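Local coordinates for protein papain-like protease (Human betacoronavirus 2c EMC/2012, PDB 4RNA) that probably acts as a cysteine protease that cuts the viral polyprotein and, as in related coronaviruses, removes ubiquitin and ISG15 from proteins of the infected cell, at residues 81-92 with 148-159; 10-18 with 62-73. All coordinates share one frame; numbering follows the deposited sequence.

Interaction 1. Residues 81-92 with 148-159; sequences FLHRFYSLKAAV and TDFIALIMAYGN. With PO4 (phosphate ion), chain C.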
loop_
_atom_site.group_PDB
_atom_site.type_symbol
_atom_site.label_atom_id
_atom_site.label_comp_id
_atom_site.label_asym_id
_atom_site.label_seq_id
_atom_site.Cartn_x
_atom_site.Cartn_y
_atom_site.Cartn_z
ATOM N N PHE A 81 -10.013 -1.760 -4.486
ATOM C CA PHE A 81 -9.053 -2.730 -5.100
ATOM C C PHE A 81 -9.553 -3.305 -6.448
ATOM O O PHE A 81 -8.772 -3.430 -7.393
ATOM C CB PHE A 81 -8.884 -3.932 -4.137
ATOM C CG PHE A 81 -8.033 -5.061 -4.740
ATOM C CD1 PHE A 81 -8.623 -6.082 -5.471
ATOM C CD2 PHE A 81 -6.612 -5.050 -4.624
ATOM C CE1 PHE A 81 -7.837 -7.117 -6.039
ATOM C CE2 PHE A 81 -5.818 -6.093 -5.161
ATOM C CZ PHE A 81 -6.429 -7.102 -5.914
ATOM N N LEU A 82 -10.859 -3.642 -6.562
ATOM C CA LEU A 82 -11.305 -4.165 -7.880
ATOM C C LEU A 82 -11.189 -3.109 -8.934
ATOM O O LEU A 82 -10.731 -3.447 -10.061
ATOM C CB LEU A 82 -12.726 -4.649 -7.928
ATOM C CG LEU A 82 -12.888 -5.972 -7.168
ATOM C CD1 LEU A 82 -14.347 -6.472 -6.857
ATOM C CD2 LEU A 82 -12.011 -7.074 -7.811
ATOM N N HIS A 83 -11.682 -1.914 -8.610
ATOM C CA HIS A 83 -11.577 -0.855 -9.679
ATOM C C HIS A 83 -10.153 -0.710 -10.096
ATOM O O HIS A 83 -9.825 -0.427 -11.316
ATOM C CB HIS A 83 -12.137 0.505 -9.251
ATOM C CG HIS A 83 -12.158 1.518 -10.424
ATOM N ND1 HIS A 83 -11.143 2.393 -10.653
ATOM C CD2 HIS A 83 -13.079 1.704 -11.468
ATOM C CE1 HIS A 83 -11.406 3.116 -11.786
ATOM N NE2 HIS A 83 -12.589 2.692 -12.281
ATOM N N ARG A 84 -9.270 -0.634 -9.120
ATOM C CA ARG A 84 -7.820 -0.444 -9.490
ATOM C C ARG A 84 -7.201 -1.610 -10.278
ATOM O O ARG A 84 -6.567 -1.418 -11.281
ATOM C CB ARG A 84 -6.963 -0.068 -8.271
ATOM C CG ARG A 84 -7.342 1.308 -7.663
ATOM C CD ARG A 84 -6.502 1.681 -6.409
ATOM N NE ARG A 84 -6.618 0.677 -5.303
ATOM C CZ ARG A 84 -5.691 -0.215 -4.990
ATOM N NH1 ARG A 84 -4.575 -0.363 -5.721
ATOM N NH2 ARG A 84 -5.930 -1.078 -3.982
ATOM N N PHE A 85 -7.468 -2.835 -9.857
ATOM C CA PHE A 85 -6.997 -4.004 -10.568
ATOM C C PHE A 85 -7.561 -4.080 -12.000
ATOM O O PHE A 85 -6.793 -4.296 -12.961
ATOM C CB PHE A 85 -7.368 -5.303 -9.729
ATOM C CG PHE A 85 -7.120 -6.568 -10.501
ATOM C CD1 PHE A 85 -5.858 -6.794 -11.073
ATOM C CD2 PHE A 85 -8.120 -7.536 -10.636
ATOM C CE1 PHE A 85 -5.616 -7.943 -11.797
ATOM C CE2 PHE A 85 -7.880 -8.722 -11.351
ATOM C CZ PHE A 85 -6.618 -8.917 -11.926
ATOM N N TYR A 86 -8.859 -3.747 -12.183
ATOM C CA TYR A 86 -9.417 -3.948 -13.470
ATOM C C TYR A 86 -8.827 -2.879 -14.342
ATOM O O TYR A 86 -8.484 -3.232 -15.446
ATOM C CB TYR A 86 -10.954 -3.785 -13.559
ATOM C CG TYR A 86 -11.791 -4.835 -12.775
ATOM C CD1 TYR A 86 -11.285 -6.116 -12.519
ATOM C CD2 TYR A 86 -13.086 -4.538 -12.379
ATOM C CE1 TYR A 86 -12.051 -7.053 -11.808
ATOM C CE2 TYR A 86 -13.862 -5.484 -11.668
ATOM C CZ TYR A 86 -13.322 -6.724 -11.407
ATOM O OH TYR A 86 -14.135 -7.609 -10.668
ATOM N N SER A 87 -8.649 -1.641 -13.835
ATOM C CA SER A 87 -8.039 -0.554 -14.697
ATOM C C SER A 87 -6.567 -0.864 -15.012
ATOM O O SER A 87 -6.100 -0.512 -16.108
ATOM C CB SER A 87 -8.053 0.847 -14.012
ATOM O OG SER A 87 -9.354 1.160 -13.522
ATOM N N LEU A 88 -5.801 -1.337 -14.006
ATOM C CA LEU A 88 -4.378 -1.725 -14.213
ATOM C C LEU A 88 -4.257 -2.784 -15.282
ATOM O O LEU A 88 -3.398 -2.656 -16.157
ATOM C CB LEU A 88 -3.700 -2.235 -12.937
ATOM C CG LEU A 88 -3.402 -1.028 -12.048
ATOM C CD1 LEU A 88 -3.293 -1.456 -10.604
ATOM C CD2 LEU A 88 -2.217 -0.196 -12.505
ATOM N N LYS A 89 -5.070 -3.852 -15.157
ATOM C CA LYS A 89 -5.089 -4.945 -16.170
ATOM C C LYS A 89 -5.256 -4.402 -17.623
ATOM O O LYS A 89 -4.405 -4.659 -18.543
ATOM C CB LYS A 89 -6.091 -6.012 -15.702
ATOM C CG LYS A 89 -6.092 -7.260 -16.528
ATOM C CD LYS A 89 -7.051 -8.260 -15.957
ATOM C CE LYS A 89 -7.486 -9.094 -17.122
ATOM N NZ LYS A 89 -7.895 -10.416 -16.606
ATOM N N ALA A 90 -6.262 -3.548 -17.804
ATOM C CA ALA A 90 -6.448 -2.844 -19.088
ATOM C C ALA A 90 -5.169 -2.098 -19.506
ATOM O O ALA A 90 -4.705 -2.250 -20.629
ATOM C CB ALA A 90 -7.646 -1.885 -19.005
ATOM N N ALA A 91 -4.598 -1.285 -18.619
ATOM C CA ALA A 91 -3.388 -0.526 -18.954
ATOM C C ALA A 91 -2.143 -1.418 -19.169
ATOM O O ALA A 91 -1.418 -1.239 -20.124
ATOM C CB ALA A 91 -3.100 0.528 -17.890
ATOM N N VAL A 92 -1.902 -2.397 -18.307
ATOM C CA VAL A 92 -0.608 -3.112 -18.432
ATOM C C VAL A 92 -0.612 -4.004 -19.710
ATOM O O VAL A 92 0.431 -4.451 -20.197
ATOM C CB VAL A 92 -0.131 -3.851 -17.152
ATOM C CG1 VAL A 92 -0.159 -2.992 -15.884
ATOM C CG2 VAL A 92 -0.847 -5.144 -16.946
ATOM N N THR A 148 0.187 -10.542 -17.891
ATOM C CA THR A 148 -0.655 -9.367 -17.639
ATOM C C THR A 148 -1.304 -9.399 -16.242
ATOM O O THR A 148 -1.178 -8.438 -15.480
ATOM C CB THR A 148 -1.735 -9.237 -18.714
ATOM O OG1 THR A 148 -1.070 -9.101 -19.965
ATOM C CG2 THR A 148 -2.644 -7.976 -18.462
ATOM N N ASP A 149 -1.947 -10.483 -15.878
ATOM C CA ASP A 149 -2.624 -10.434 -14.620
ATOM C C ASP A 149 -1.644 -10.258 -13.481
ATOM O O ASP A 149 -1.962 -9.614 -12.489
ATOM C CB ASP A 149 -3.375 -11.724 -14.346
ATOM C CG ASP A 149 -4.646 -11.826 -15.162
ATOM O OD1 ASP A 149 -4.941 -10.890 -15.927
ATOM O OD2 ASP A 149 -5.346 -12.839 -15.048
ATOM N N PHE A 150 -0.503 -10.946 -13.557
ATOM C CA PHE A 150 0.410 -10.953 -12.405
ATOM C C PHE A 150 0.999 -9.561 -12.185
ATOM O O PHE A 150 1.108 -9.051 -11.075
ATOM C CB PHE A 150 1.525 -11.973 -12.640
ATOM C CG PHE A 150 2.430 -12.169 -11.454
ATOM C CD1 PHE A 150 1.923 -12.753 -10.271
ATOM C CD2 PHE A 150 3.766 -11.881 -11.545
ATOM C CE1 PHE A 150 2.785 -12.990 -9.191
ATOM C CE2 PHE A 150 4.641 -12.125 -10.472
ATOM C CZ PHE A 150 4.130 -12.671 -9.294
ATOM N N ILE A 151 1.336 -8.930 -13.257
ATOM C CA ILE A 151 1.835 -7.602 -13.162
ATOM C C ILE A 151 0.740 -6.655 -12.633
ATOM O O ILE A 151 1.035 -5.851 -11.727
ATOM C CB ILE A 151 2.348 -7.080 -14.504
ATOM C CG1 ILE A 151 3.562 -7.895 -14.984
ATOM C CG2 ILE A 151 2.679 -5.621 -14.347
ATOM C CD1 ILE A 151 3.747 -7.726 -16.471
ATOM N N ALA A 152 -0.497 -6.725 -13.162
ATOM C CA ALA A 152 -1.579 -5.832 -12.688
ATOM C C ALA A 152 -1.901 -6.107 -11.201
ATOM O O ALA A 152 -2.139 -5.202 -10.405
ATOM C CB ALA A 152 -2.842 -5.971 -13.572
ATOM N N LEU A 153 -1.844 -7.361 -10.812
ATOM C CA LEU A 153 -2.032 -7.650 -9.414
ATOM C C LEU A 153 -0.940 -7.128 -8.450
ATOM O O LEU A 153 -1.255 -6.603 -7.376
ATOM C CB LEU A 153 -2.190 -9.146 -9.220
ATOM C CG LEU A 153 -3.568 -9.763 -9.538
ATOM C CD1 LEU A 153 -3.484 -11.263 -9.313
ATOM C CD2 LEU A 153 -4.718 -9.183 -8.712
ATOM N N ILE A 154 0.344 -7.288 -8.815
ATOM C CA ILE A 154 1.434 -6.736 -8.043
ATOM C C ILE A 154 1.189 -5.250 -7.916
ATOM O O ILE A 154 1.314 -4.717 -6.817
ATOM C CB ILE A 154 2.821 -7.014 -8.713
ATOM C CG1 ILE A 154 3.200 -8.473 -8.592
ATOM C CG2 ILE A 154 3.922 -6.098 -8.172
ATOM C CD1 ILE A 154 4.518 -8.695 -9.320
ATOM N N MET A 155 0.881 -4.563 -9.009
ATOM C CA MET A 155 0.598 -3.140 -8.934
ATOM C C MET A 155 -0.618 -2.777 -8.014
ATOM O O MET A 155 -0.563 -1.777 -7.241
ATOM C CB MET A 155 0.406 -2.597 -10.355
ATOM C CG MET A 155 1.725 -2.552 -11.066
ATOM S SD MET A 155 1.430 -1.995 -12.739
ATOM C CE MET A 155 1.628 -0.227 -12.485
ATOM N N ALA A 156 -1.677 -3.599 -8.059
ATOM C CA ALA A 156 -2.888 -3.358 -7.267
ATOM C C ALA A 156 -2.600 -3.569 -5.800
ATOM O O ALA A 156 -2.828 -2.649 -4.971
ATOM C CB ALA A 156 -4.070 -4.211 -7.769
ATOM N N TYR A 157 -2.010 -4.729 -5.485
ATOM C CA TYR A 157 -1.639 -5.027 -4.100
ATOM C C TYR A 157 -0.541 -4.044 -3.597
ATOM O O TYR A 157 -0.513 -3.723 -2.423
ATOM C CB TYR A 157 -1.116 -6.455 -3.992
ATOM C CG TYR A 157 -2.202 -7.512 -3.983
ATOM C CD1 TYR A 157 -3.170 -7.563 -2.942
ATOM C CD2 TYR A 157 -2.284 -8.441 -5.016
ATOM C CE1 TYR A 157 -4.189 -8.521 -2.948
ATOM C CE2 TYR A 157 -3.316 -9.398 -5.057
ATOM C CZ TYR A 157 -4.243 -9.448 -4.010
ATOM O OH TYR A 157 -5.221 -10.385 -4.033
ATOM N N GLY A 158 0.285 -3.508 -4.508
ATOM C CA GLY A 158 1.423 -2.654 -4.126
ATOM C C GLY A 158 1.068 -1.157 -4.091
ATOM O O GLY A 158 1.843 -0.311 -3.657
ATOM N N ASN A 159 -0.141 -0.850 -4.541
ATOM C CA ASN A 159 -0.675 0.470 -4.590
ATOM C C ASN A 159 0.158 1.306 -5.460
ATOM O O ASN A 159 0.409 2.439 -5.105
ATOM C CB ASN A 159 -0.722 1.091 -3.195
ATOM C CG ASN A 159 -1.746 0.434 -2.331
ATOM O OD1 ASN A 159 -2.879 0.261 -2.739
ATOM N ND2 ASN A 159 -1.359 0.060 -1.125
HETATM P P PO4 C . 2.327 -8.314 -20.450
HETATM O O1 PO4 C . 1.293 -7.463 -21.193
HETATM O O2 PO4 C . 1.692 -8.907 -19.214
HETATM O O3 PO4 C . 3.459 -7.378 -20.053
HETATM O O4 PO4 C . 2.836 -9.454 -21.327
HETATM O O HOH W 1 -4.182 -1.876 -2.102
#
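F81 and F85 each set CG opposite the backbone N (chi1 174° and 171°). This swings both rings out of helix 81-92 and onto L153, A156 and Y157 of helix 148-158. CD2 of L153 lies over one face of F85, 3.6 Å from the ring centroid, as a CH-pi contact. F81 meets the same methyl at its ring edge. Its CE2 also lies above the middle of the Y157 ring, 3.7 Å from Y157 CE1. Y157 OH is held from elsewhere, by the backbone O of Y74.

The alanines set the spacing. A152 and A156 are small knobs in holes on helix 81-92. CB of A152 comes within 3.5 Å of K89 N. The segment axes approach to 8.5 Å at 136°. Beside the alanines, L88 CD2 touches M155 CE, and V92 fits among T148, I151, A152 and M155.

Polar groups close both flanks. The R84 chain bends at chi3, which brings NH1 to A156 O at 3.0 Å in a nearly straight bond. The bond lies in the guanidinium plane and uses a carbonyl lone pair. A156 O also takes N159 N, part of the Schellman motif that ends helix 148-158. T80 and D78 hold the other R84 nitrogens. On the far flank K89 stretches out to D149, with NZ 3.1 Å from OD1 on its syn side. D149 OD2 pairs with K141.

This is knobs-into-holes packing of an oblique, roughly antiparallel pair of helices in the helical thumb region of a papain-like protease.

Interaction 2. Residues 10-18 with 62-73; sequences VTVDGVNFR and LTADETKALKEL. With PO4 (phosphate ion), chain F.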
loop_
_atom_site.group_PDB
_atom_site.type_symbol
_atom_site.label_atom_id
_atom_site.label_comp_id
_atom_site.label_asym_id
_atom_site.label_seq_id
_atom_site.Cartn_x
_atom_site.Cartn_y
_atom_site.Cartn_z
ATOM N N VAL A 10 -23.316 -11.433 -13.570
ATOM C CA VAL A 10 -22.439 -10.559 -12.831
ATOM C C VAL A 10 -21.456 -11.362 -12.000
ATOM O O VAL A 10 -21.862 -12.252 -11.206
ATOM C CB VAL A 10 -23.305 -9.565 -12.005
ATOM C CG1 VAL A 10 -22.413 -8.689 -11.152
ATOM C CG2 VAL A 10 -24.062 -8.622 -13.020
ATOM N N THR A 11 -20.176 -11.015 -12.077
ATOM C CA THR A 11 -19.201 -11.760 -11.246
ATOM C C THR A 11 -18.136 -10.788 -10.690
ATOM O O THR A 11 -17.891 -9.712 -11.254
ATOM C CB THR A 11 -18.546 -12.909 -12.098
ATOM O OG1 THR A 11 -17.630 -13.686 -11.344
ATOM C CG2 THR A 11 -17.653 -12.235 -13.272
ATOM N N VAL A 12 -17.520 -11.158 -9.594
ATOM C CA VAL A 12 -16.265 -10.522 -9.145
ATOM C C VAL A 12 -15.044 -11.440 -9.264
ATOM O O VAL A 12 -13.875 -11.018 -9.054
ATOM C CB VAL A 12 -16.338 -9.985 -7.704
ATOM C CG1 VAL A 12 -17.511 -9.060 -7.492
ATOM C CG2 VAL A 12 -16.346 -11.136 -6.639
ATOM N N ASP A 13 -15.281 -12.683 -9.645
ATOM C CA ASP A 13 -14.210 -13.670 -9.612
ATOM C C ASP A 13 -14.100 -14.548 -10.853
ATOM O O ASP A 13 -13.107 -15.257 -11.002
ATOM C CB ASP A 13 -14.317 -14.525 -8.340
ATOM C CG ASP A 13 -15.595 -15.373 -8.292
ATOM O OD1 ASP A 13 -16.395 -15.346 -9.243
ATOM O OD2 ASP A 13 -15.750 -16.123 -7.319
ATOM N N GLY A 14 -15.074 -14.508 -11.780
ATOM C CA GLY A 14 -14.956 -15.280 -13.020
ATOM C C GLY A 14 -15.297 -16.753 -12.791
ATOM O O GLY A 14 -15.240 -17.571 -13.708
ATOM N N VAL A 15 -15.655 -17.064 -11.547
ATOM C CA VAL A 15 -16.139 -18.382 -11.138
ATOM C C VAL A 15 -17.626 -18.415 -10.696
ATOM O O VAL A 15 -18.367 -19.341 -11.067
ATOM C CB VAL A 15 -15.303 -18.885 -9.953
ATOM C CG1 VAL A 15 -15.855 -20.222 -9.408
ATOM C CG2 VAL A 15 -13.871 -19.078 -10.451
ATOM N N ASN A 16 -18.032 -17.440 -9.880
ATOM C CA ASN A 16 -19.390 -17.327 -9.359
ATOM C C ASN A 16 -20.129 -16.182 -10.051
ATOM O O ASN A 16 -19.555 -15.076 -10.233
ATOM C CB ASN A 16 -19.375 -17.129 -7.854
ATOM C CG ASN A 16 -18.684 -18.248 -7.154
ATOM O OD1 ASN A 16 -19.327 -19.248 -6.819
ATOM N ND2 ASN A 16 -17.382 -18.074 -6.852
ATOM N N PHE A 17 -21.353 -16.484 -10.511
ATOM C CA PHE A 17 -22.142 -15.571 -11.340
ATOM C C PHE A 17 -23.541 -15.444 -10.784
ATOM O O PHE A 17 -24.104 -16.429 -10.269
ATOM C CB PHE A 17 -22.187 -15.999 -12.813
ATOM C CG PHE A 17 -20.850 -16.000 -13.478
ATOM C CD1 PHE A 17 -19.995 -17.066 -13.328
ATOM C CD2 PHE A 17 -20.423 -14.907 -14.290
ATOM C CE1 PHE A 17 -18.754 -17.110 -13.925
ATOM C CE2 PHE A 17 -19.165 -14.962 -14.892
ATOM C CZ PHE A 17 -18.328 -16.036 -14.721
ATOM N N ARG A 18 -24.068 -14.226 -10.780
ATOM C CA ARG A 18 -25.486 -14.021 -10.505
ATOM C C ARG A 18 -26.131 -13.383 -11.647
ATOM O O ARG A 18 -25.499 -12.504 -12.362
ATOM C CB ARG A 18 -25.785 -13.233 -9.210
ATOM C CG ARG A 18 -25.258 -11.852 -9.204
ATOM C CD ARG A 18 -25.797 -11.012 -8.047
ATOM N NE ARG A 18 -24.946 -9.821 -7.909
ATOM C CZ ARG A 18 -25.363 -8.572 -7.795
ATOM N NH1 ARG A 18 -26.656 -8.299 -7.799
ATOM N NH2 ARG A 18 -24.465 -7.608 -7.646
ATOM N N LEU A 62 -21.342 -4.869 -3.771
ATOM C CA LEU A 62 -21.303 -6.265 -3.995
ATOM C C LEU A 62 -22.268 -6.772 -2.922
ATOM O O LEU A 62 -22.406 -6.127 -1.861
ATOM C CB LEU A 62 -19.882 -6.831 -3.675
ATOM C CG LEU A 62 -18.547 -6.365 -4.290
ATOM C CD1 LEU A 62 -17.437 -7.396 -4.031
ATOM C CD2 LEU A 62 -18.558 -5.864 -5.745
ATOM N N THR A 63 -22.896 -7.882 -3.238
ATOM C CA THR A 63 -23.747 -8.651 -2.316
ATOM C C THR A 63 -22.880 -9.315 -1.275
ATOM O O THR A 63 -21.635 -9.334 -1.376
ATOM C CB THR A 63 -24.486 -9.739 -3.101
ATOM O OG1 THR A 63 -23.505 -10.603 -3.710
ATOM C CG2 THR A 63 -25.335 -9.130 -4.257
ATOM N N ALA A 64 -23.512 -9.854 -0.235
ATOM C CA ALA A 64 -22.796 -10.600 0.710
ATOM C C ALA A 64 -22.046 -11.757 0.062
ATOM O O ALA A 64 -20.916 -12.004 0.469
ATOM C CB ALA A 64 -23.748 -11.129 1.791
ATOM N N ASP A 65 -22.651 -12.466 -0.899
ATOM C CA ASP A 65 -21.981 -13.625 -1.516
ATOM C C ASP A 65 -20.746 -13.135 -2.251
ATOM O O ASP A 65 -19.702 -13.794 -2.233
ATOM C CB ASP A 65 -22.857 -14.433 -2.488
ATOM C CG ASP A 65 -24.037 -15.178 -1.776
ATOM O OD1 ASP A 65 -23.765 -15.735 -0.736
ATOM O OD2 ASP A 65 -25.220 -15.185 -2.245
ATOM N N GLU A 66 -20.890 -12.006 -2.952
ATOM C CA GLU A 66 -19.754 -11.520 -3.718
ATOM C C GLU A 66 -18.602 -11.056 -2.815
ATOM O O GLU A 66 -17.436 -11.253 -3.164
ATOM C CB GLU A 66 -20.190 -10.401 -4.653
ATOM C CG GLU A 66 -21.002 -10.954 -5.809
ATOM C CD GLU A 66 -21.823 -9.875 -6.516
ATOM O OE1 GLU A 66 -22.124 -8.847 -5.867
ATOM O OE2 GLU A 66 -22.224 -10.118 -7.707
ATOM N N THR A 67 -18.941 -10.432 -1.681
ATOM C CA THR A 67 -17.955 -10.022 -0.699
ATOM C C THR A 67 -17.102 -11.213 -0.227
ATOM O O THR A 67 -15.854 -11.159 -0.159
ATOM C CB THR A 67 -18.662 -9.348 0.496
ATOM O OG1 THR A 67 -19.144 -8.084 0.030
ATOM C CG2 THR A 67 -17.729 -9.129 1.580
ATOM N N LYS A 68 -17.787 -12.311 0.055
ATOM C CA LYS A 68 -17.091 -13.539 0.396
ATOM C C LYS A 68 -16.288 -14.175 -0.747
ATOM O O LYS A 68 -15.200 -14.688 -0.502
ATOM C CB LYS A 68 -18.107 -14.526 0.969
ATOM C CG LYS A 68 -17.511 -15.854 1.391
ATOM C CD LYS A 68 -18.554 -16.611 2.206
ATOM C CE LYS A 68 -18.468 -18.111 2.011
ATOM N NZ LYS A 68 -19.797 -18.695 2.349
ATOM N N ALA A 69 -16.821 -14.162 -1.984
ATOM C CA ALA A 69 -16.063 -14.633 -3.135
ATOM C C ALA A 69 -14.813 -13.763 -3.337
ATOM O O ALA A 69 -13.714 -14.278 -3.626
ATOM C CB ALA A 69 -16.919 -14.647 -4.389
ATOM N N LEU A 70 -14.989 -12.459 -3.225
ATOM C CA LEU A 70 -13.867 -11.510 -3.270
ATOM C C LEU A 70 -12.764 -11.917 -2.236
ATOM O O LEU A 70 -11.609 -12.157 -2.596
ATOM C CB LEU A 70 -14.380 -10.092 -2.958
ATOM C CG LEU A 70 -13.316 -8.998 -2.880
ATOM C CD1 LEU A 70 -12.907 -8.836 -4.317
ATOM C CD2 LEU A 70 -13.826 -7.643 -2.374
ATOM N N LYS A 71 -13.119 -12.032 -0.968
ATOM C CA LYS A 71 -12.124 -12.400 0.053
ATOM C C LYS A 71 -11.468 -13.756 -0.245
ATOM O O LYS A 71 -10.266 -13.939 -0.025
ATOM C CB LYS A 71 -12.724 -12.411 1.466
ATOM C CG LYS A 71 -13.223 -11.056 1.958
ATOM C CD LYS A 71 -13.555 -11.098 3.450
ATOM C CE LYS A 71 -14.650 -12.118 3.777
ATOM N NZ LYS A 71 -16.044 -11.558 3.784
ATOM N N GLU A 72 -12.245 -14.704 -0.746
ATOM C CA GLU A 72 -11.687 -16.018 -1.002
ATOM C C GLU A 72 -10.663 -15.999 -2.146
ATOM O O GLU A 72 -9.713 -16.712 -2.098
ATOM C CB GLU A 72 -12.781 -17.035 -1.274
ATOM C CG GLU A 72 -13.557 -17.435 -0.034
ATOM C CD GLU A 72 -14.781 -18.279 -0.352
ATOM O OE1 GLU A 72 -14.977 -18.689 -1.526
ATOM O OE2 GLU A 72 -15.580 -18.539 0.577
ATOM N N LEU A 73 -10.844 -15.165 -3.157
ATOM C CA LEU A 73 -9.961 -15.180 -4.282
ATOM C C LEU A 73 -8.792 -14.172 -4.093
ATOM O O LEU A 73 -7.659 -14.424 -4.461
ATOM C CB LEU A 73 -10.764 -14.836 -5.523
ATOM C CG LEU A 73 -10.009 -14.501 -6.825
ATOM C CD1 LEU A 73 -9.149 -15.646 -7.329
ATOM C CD2 LEU A 73 -11.011 -14.087 -7.911
HETATM P P PO4 F . -19.191 -2.777 -1.366
HETATM O O1 PO4 F . -20.488 -2.701 -0.581
HETATM O O2 PO4 F . -18.402 -3.990 -0.926
HETATM O O3 PO4 F . -19.414 -2.960 -2.839
HETATM O O4 PO4 F . -18.430 -1.490 -1.097
HETATM O O HOH W 2 -21.538 -12.613 -8.624
HETATM O O HOH W 3 -13.907 -16.611 -5.211
#
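R18 and E66 form a largely buried salt bridge with skewed planes. Their guanidinium and carboxylate groups are turned 65° apart. NE of R18 points straight at E66 OE2, 2.7 Å away, but meets it from above the carboxylate plane. The two bonds from R18 NH2 are weak. CG2 of T63 sits over the centre of the guanidinium, 3.6 Å from CZ, and Y226 of the second subunit makes a cation-pi contact with R18.

E66 has a second task. Its OE1 accepts T63 N at 2.9 Å, while T63 OG1 accepts E66 N, a capping box at the start of helix 64-74. The contact thus joins the first hairpin of the N-terminal ubiquitin-like (beta-grasp) domain to the helix that follows that domain.

At the hairpin bend V12 packs into the helix. It turns CG1 anti to its carbonyl carbon (chi1 -54°), where it touches L62 CD2 at 3.8 Å. CG2, between the backbone N and the carbonyl carbon, faces E66 O and A69. D13 CB presses on L73 CD2 at 3.4 Å. Its carboxylate serves the loop: OD1 takes V15 N and N16 N, an Asx motif. OD2 takes N16 ND2 at 2.6 Å, and a water bridges OD2 to A69 O.

How the interactions relate
The two contacts come in series along the chain. Interaction 2 closes at helix 64-74 before interaction 1 opens at helix 81-92, the next helix. Their centres lie about 18 Å apart, and L82 joins them. It lies on the side of helix 81-92 turned from helix 148-158, where its CD1 is 3.8 Å from L70 CD1 and also packs on V12. The hydroxyl of Y86, on the same side, hydrogen-bonds to the backbone O of L58 in strand 55-58. Helix 81-92 is therefore packed between the ubiquitin-like domain with helix 64-74 and the deeper helices of the thumb. Both contacts reach the second subunit. The zinc-bearing fingers belong to a separate part of the chain.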